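Local coordinates for protein projannalysin (Methanocaldococcus jannaschii, PDB 4JIX) that is the zymogen of a soluble minigluzincin metallopeptidase whose active form probably hydrolyses peptide bonds with the help of a zinc ion, at residues N93-S96 against K97-D101. The protein carries 1 engineered substitution. Numbering follows the deposited sequence.
Sequences NYFS and KNECD
S96 and E99 meet where the loop 93-96 runs into the helix beginning at K97: the backbone changes from extended at F95 and S96 to helical from K97 on, and the first helical turn closes with C100 N donating to S96 O (3.0 Å). S96 is the N-cap, and with E99 it forms a capping box of two reciprocal bonds. In one, the backbone N of E99 donates to S96 OG over 3.2 Å, nearly straight; the hydroxyl oxygen is brought there by chi1 of 69°, which places it between the backbone N and the carbonyl carbon. With an alanine here, the N-H of E99 is likely to lose its capping acceptor and the first turn to fray. In the other, S96 N donates to E99 OE1 at 3.1 Å, reaching that oxygen on its anti side and 30° out of the carboxylate plane. The glutamate chain, extended beyond CG, passes alongside the serine hydroxyl, E99 CG lying 3.4 Å from S96 OG, and OE1 ends at the backbone N of S96. OE1 also sits near the plane of the F95 ring at its edge, with ring and carboxylate planes 80° apart. Beside the box, F95 CB packs on C100 SG at 3.6 Å, while F95 also touches H66 and L70 of helix 62-78, the helix carrying the zinc-binding H71 and H75, and C100 touches Y67. Within the helix, one turn apart, K97 NZ forms a salt bridge with D101 OD1 at 3.5 Å. The side chains of S96 and E99 each take a backbone N-H, those of E99 and S96 respectively, and the carboxylate, close to the helix N-terminus, is likely to be further stabilised as an anion by the helix dipole.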
ATOM      1  N   ASN A  93     -11.467  10.153 -15.237  1.00 52.33           N
ATOM      2  CA  ASN A  93     -12.202  11.399 -15.005  1.00 53.68           C
ATOM      3  C   ASN A  93     -11.671  12.077 -13.733  1.00 54.49           C
ATOM      4  O   ASN A  93     -12.008  13.223 -13.465  1.00 53.71           O
ATOM      5  CB  ASN A  93     -13.715  11.133 -14.883  1.00 55.14           C
ATOM      6  CG  ASN A  93     -14.387  10.701 -16.164  1.00 70.35           C
ATOM      7  OD1 ASN A  93     -14.061  11.160 -17.265  1.00 70.64           O
ATOM      8  ND2 ASN A  93     -15.379   9.842 -16.045  1.00 61.20           N
ATOM      9  N   TYR A  94     -10.850  11.352 -12.955  1.00 48.52           N
ATOM     10  CA  TYR A  94     -10.289  11.828 -11.698  1.00 48.08           C
ATOM     11  C   TYR A  94      -8.784  11.991 -11.766  1.00 51.59           C
ATOM     12  O   TYR A  94      -8.277  13.001 -11.293  1.00 50.53           O
ATOM     13  CB  TYR A  94     -10.642  10.851 -10.554  1.00 47.10           C
ATOM     14  CG  TYR A  94     -12.128  10.779 -10.295  1.00 49.68           C
ATOM     15  CD1 TYR A  94     -12.737  11.623  -9.369  1.00 53.32           C
ATOM     16  CD2 TYR A  94     -12.943   9.922 -11.032  1.00 50.23           C
ATOM     17  CE1 TYR A  94     -14.116  11.593  -9.160  1.00 55.96           C
ATOM     18  CE2 TYR A  94     -14.325   9.902 -10.850  1.00 51.73           C
ATOM     19  CZ  TYR A  94     -14.907  10.732  -9.906  1.00 61.04           C
ATOM     20  OH  TYR A  94     -16.266  10.693  -9.713  1.00 63.73           O
ATOM     21  N   PHE A  95      -8.071  10.971 -12.286  1.00 48.22           N
ATOM     22  CA  PHE A  95      -6.613  10.961 -12.322  1.00 47.92           C
ATOM     23  C   PHE A  95      -6.043  10.309 -13.565  1.00 52.30           C
ATOM     24  O   PHE A  95      -6.528   9.265 -14.002  1.00 51.35           O
ATOM     25  CB  PHE A  95      -6.058  10.190 -11.097  1.00 47.73           C
ATOM     26  CG  PHE A  95      -6.538  10.661  -9.747  1.00 48.47           C
ATOM     27  CD1 PHE A  95      -6.057  11.849  -9.194  1.00 51.55           C
ATOM     28  CD2 PHE A  95      -7.462   9.916  -9.022  1.00 48.45           C
ATOM     29  CE1 PHE A  95      -6.527  12.302  -7.956  1.00 52.40           C
ATOM     30  CE2 PHE A  95      -7.932  10.367  -7.782  1.00 51.06           C
ATOM     31  CZ  PHE A  95      -7.464  11.558  -7.259  1.00 50.05           C
ATOM     32  N   SER A  96      -4.944  10.884 -14.076  1.00 49.44           N
ATOM     33  CA  SER A  96      -4.161  10.309 -15.170  1.00 49.10           C
ATOM     34  C   SER A  96      -3.422   9.080 -14.633  1.00 50.40           C
ATOM     35  O   SER A  96      -3.373   8.882 -13.408  1.00 48.32           O
ATOM     36  CB  SER A  96      -3.161  11.338 -15.699  1.00 50.89           C
ATOM     37  OG  SER A  96      -2.161  11.551 -14.715  1.00 51.75           O
ATOM     38  N   LYS A  97      -2.852   8.258 -15.530  1.00 47.60           N
ATOM     39  CA  LYS A  97      -2.095   7.066 -15.132  1.00 46.72           C
ATOM     40  C   LYS A  97      -0.916   7.468 -14.216  1.00 49.07           C
ATOM     41  O   LYS A  97      -0.714   6.829 -13.192  1.00 47.55           O
ATOM     42  CB  LYS A  97      -1.612   6.272 -16.370  1.00 50.46           C
ATOM     43  CG  LYS A  97      -0.627   5.116 -16.083  1.00 63.19           C
ATOM     44  CD  LYS A  97      -1.211   3.992 -15.197  1.00 71.88           C
ATOM     45  CE  LYS A  97      -0.277   2.810 -15.077  1.00 83.28           C
ATOM     46  NZ  LYS A  97      -0.840   1.745 -14.198  1.00 93.26           N
ATOM     47  N   ASN A  98      -0.191   8.545 -14.560  1.00 47.39           N
ATOM     48  CA  ASN A  98       0.946   9.047 -13.780  1.00 47.15           C
ATOM     49  C   ASN A  98       0.532   9.467 -12.371  1.00 49.82           C
ATOM     50  O   ASN A  98       1.223   9.114 -11.420  1.00 48.40           O
ATOM     51  CB  ASN A  98       1.642  10.199 -14.500  1.00 49.95           C
ATOM     52  CG  ASN A  98       2.434   9.744 -15.713  1.00 72.19           C
ATOM     53  OD1 ASN A  98       2.739   8.556 -15.900  1.00 65.21           O
ATOM     54  ND2 ASN A  98       2.771  10.679 -16.581  1.00 64.14           N
ATOM     55  N   GLU A  99      -0.602  10.192 -12.235  1.00 46.44           N
ATOM     56  CA  GLU A  99      -1.157  10.607 -10.945  1.00 45.01           C
ATOM     57  C   GLU A  99      -1.551   9.390 -10.103  1.00 47.69           C
ATOM     58  O   GLU A  99      -1.324   9.406  -8.896  1.00 46.84           O
ATOM     59  CB  GLU A  99      -2.367  11.527 -11.139  1.00 46.93           C
ATOM     60  CG  GLU A  99      -1.955  12.920 -11.577  1.00 49.90           C
ATOM     61  CD  GLU A  99      -3.074  13.853 -11.991  1.00 68.38           C
ATOM     62  OE1 GLU A  99      -4.169  13.363 -12.350  1.00 56.07           O
ATOM     63  OE2 GLU A  99      -2.834  15.081 -12.004  1.00 73.15           O
ATOM     64  N   CYS A 100      -2.114   8.339 -10.733  1.00 44.25           N
ATOM     65  CA  CYS A 100      -2.481   7.099 -10.039  1.00 43.03           C
ATOM     66  C   CYS A 100      -1.236   6.401  -9.498  1.00 45.17           C
ATOM     67  O   CYS A 100      -1.248   5.957  -8.357  1.00 43.61           O
ATOM     68  CB  CYS A 100      -3.274   6.169 -10.951  1.00 43.23           C
ATOM     69  SG  CYS A 100      -4.952   6.737 -11.289  1.00 47.40           S
ATOM     70  N   ASP A 101      -0.169   6.307 -10.311  1.00 42.87           N
ATOM     71  CA  ASP A 101       1.098   5.673  -9.900  1.00 42.52           C
ATOM     72  C   ASP A 101       1.683   6.397  -8.684  1.00 44.92           C
ATOM     73  O   ASP A 101       2.169   5.746  -7.754  1.00 42.44           O
ATOM     74  CB  ASP A 101       2.114   5.676 -11.062  1.00 44.78           C
ATOM     75  CG  ASP A 101       1.767   4.744 -12.208  1.00 49.76           C
ATOM     76  OD1 ASP A 101       0.887   3.876 -12.026  1.00 47.77           O
ATOM     77  OD2 ASP A 101       2.424   4.836 -13.260  1.00 55.22           O
TER